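Local atomic coordinates of zinc transport protein ZntB (Vibrio parahaemolyticus RIMD 2210633, PDB entry 3CK6), a protein that probably transports zinc ions together with protons as a homopentameric symporter of the CorA metal ion transporter family, mediating zinc uptake across the inner membrane. Residues M119-R122 with Q123-E127. The protein carries 1 engineered substitution. Residues are numbered along the deposited sequence; the frame is centred on the assembly and turned at random.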
loop_
_atom_site.group_PDB
_atom_site.type_symbol
_atom_site.label_atom_id
_atom_site.label_comp_id
_atom_site.label_asym_id
_atom_site.label_seq_id
_atom_site.Cartn_x
_atom_site.Cartn_y
_atom_site.Cartn_z
HETATM N N MSE E 119 30.410 15.938 -15.360
HETATM C CA MSE E 119 31.203 16.802 -16.248
HETATM C C MSE E 119 30.986 18.283 -15.976
HETATM O O MSE E 119 31.943 19.054 -15.939
HETATM C CB MSE E 119 30.879 16.546 -17.734
HETATM C CG MSE E 119 31.163 15.152 -18.176
HETATM SE SE MSE E 119 30.805 14.948 -20.049
HETATM C CE MSE E 119 30.065 13.171 -19.971
ATOM N N GLU E 120 29.728 18.677 -15.801
ATOM C CA GLU E 120 29.388 20.090 -15.556
ATOM C C GLU E 120 29.973 20.575 -14.221
ATOM O O GLU E 120 30.485 21.692 -14.137
ATOM C CB GLU E 120 27.878 20.333 -15.715
ATOM C CG GLU E 120 27.509 20.274 -17.234
ATOM C CD GLU E 120 26.015 20.280 -17.588
ATOM O OE1 GLU E 120 25.138 20.492 -16.718
ATOM O OE2 GLU E 120 25.725 20.066 -18.793
ATOM N N ILE E 121 29.963 19.713 -13.212
ATOM C CA ILE E 121 30.598 20.041 -11.921
ATOM C C ILE E 121 32.108 20.167 -12.058
ATOM O O ILE E 121 32.689 21.155 -11.617
ATOM C CB ILE E 121 30.192 19.037 -10.805
ATOM C CG1 ILE E 121 28.675 19.142 -10.536
ATOM C CG2 ILE E 121 31.040 19.259 -9.540
ATOM C CD1 ILE E 121 28.045 17.893 -9.936
ATOM N N ARG E 122 32.725 19.182 -12.714
ATOM C CA ARG E 122 34.154 19.219 -13.052
ATOM C C ARG E 122 34.565 20.493 -13.840
ATOM O O ARG E 122 35.599 21.105 -13.553
ATOM C CB ARG E 122 34.536 17.936 -13.801
ATOM C CG ARG E 122 34.500 16.623 -12.924
ATOM C CD ARG E 122 34.591 15.389 -13.842
ATOM N NE ARG E 122 35.922 15.336 -14.435
ATOM C CZ ARG E 122 36.280 14.646 -15.512
ATOM N NH1 ARG E 122 35.403 13.899 -16.171
ATOM N NH2 ARG E 122 37.544 14.720 -15.920
ATOM N N GLN E 123 33.742 20.907 -14.804
ATOM C CA GLN E 123 33.986 22.166 -15.545
ATOM C C GLN E 123 33.929 23.418 -14.641
ATOM O O GLN E 123 34.801 24.277 -14.722
ATOM C CB GLN E 123 33.032 22.291 -16.740
ATOM C CG GLN E 123 33.286 21.197 -17.792
ATOM C CD GLN E 123 32.506 21.357 -19.094
ATOM O OE1 GLN E 123 31.630 22.230 -19.233
ATOM N NE2 GLN E 123 32.824 20.500 -20.065
ATOM N N ALA E 124 32.924 23.481 -13.771
ATOM C CA ALA E 124 32.760 24.563 -12.806
ATOM C C ALA E 124 33.954 24.666 -11.836
ATOM O O ALA E 124 34.470 25.768 -11.587
ATOM C CB ALA E 124 31.451 24.376 -12.044
ATOM N N LEU E 125 34.395 23.522 -11.314
ATOM C CA LEU E 125 35.599 23.446 -10.480
ATOM C C LEU E 125 36.821 23.977 -11.220
ATOM O O LEU E 125 37.611 24.736 -10.658
ATOM C CB LEU E 125 35.847 22.012 -9.977
ATOM C CG LEU E 125 34.818 21.480 -8.973
ATOM C CD1 LEU E 125 34.858 19.958 -8.836
ATOM C CD2 LEU E 125 34.981 22.174 -7.603
ATOM N N ALA E 126 36.947 23.585 -12.489
ATOM C CA ALA E 126 38.038 24.020 -13.354
ATOM C C ALA E 126 38.020 25.545 -13.551
ATOM O O ALA E 126 39.079 26.162 -13.705
ATOM C CB ALA E 126 37.970 23.283 -14.700
ATOM N N GLU E 127 36.823 26.144 -13.521
ATOM C CA GLU E 127 36.649 27.605 -13.671
ATOM C C GLU E 127 36.643 28.312 -12.324
ATOM O O GLU E 127 36.316 29.499 -12.255
ATOM C CB GLU E 127 35.330 27.955 -14.369
ATOM C CG GLU E 127 34.803 26.942 -15.343
ATOM C CD GLU E 127 35.125 27.246 -16.796
ATOM O OE1 GLU E 127 36.223 27.778 -17.067
ATOM O OE2 GLU E 127 34.275 26.934 -17.669
#
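Met119, present as selenomethionine, to Arg122 and Gln123 to Ala126 are successive turns at the C-terminal end of the alpha-helix 116-126, joined by four i to i+4 backbone hydrogen bonds. Gln123 N donates to Met119 O at 2.8 Å and Ala124 N to Glu120 O at 3.0 Å. Leu125 N reaches Ile121 O at 2.9 Å with an N-H...O angle of 170°, the straightest of the set; Ala126 N bonds to Arg122 O in the same pattern. Glu127 is the first residue to leave helical backbone angles. In this cytoplasmic domain of a CorA-family transporter, the short helix is packed between the beta-sheet and the long helix 134-161.

Ile121 and Leu125, both buried, lie one turn apart and point the same way; their side chains approach most closely where CG2 of Ile121 meets CD1 of Leu125, at 3.9 Å. With CG2 of Ile121 anti to the backbone N, that methyl branch faces Leu125. Beyond this pair, Ile121 packs on Leu137 and Ile141 of helix 134-161, while Leu125 meets Trp11 and Trp33 of the sheet.

The charged side chains of the first turn are held from outside the pair: Glu120 forms a salt bridge with Lys148, and Arg122, its chain bent at chi3 (69°), forms a salt bridge through NH2 with Glu9 OE2 on strand 7-12. The two charges thus link helix 116-126 to helix 134-161 and to strand 7-12. Gln123 is exposed; CG, anti to its own carbonyl carbon (chi1 -65°), comes back beside the preceding turn, 3.1 Å from Met119 O. At the last turn, the methyl CB of Ala126 rests 3.4 Å from Arg122 O, the same oxygen that accepts the Ala126 N-H.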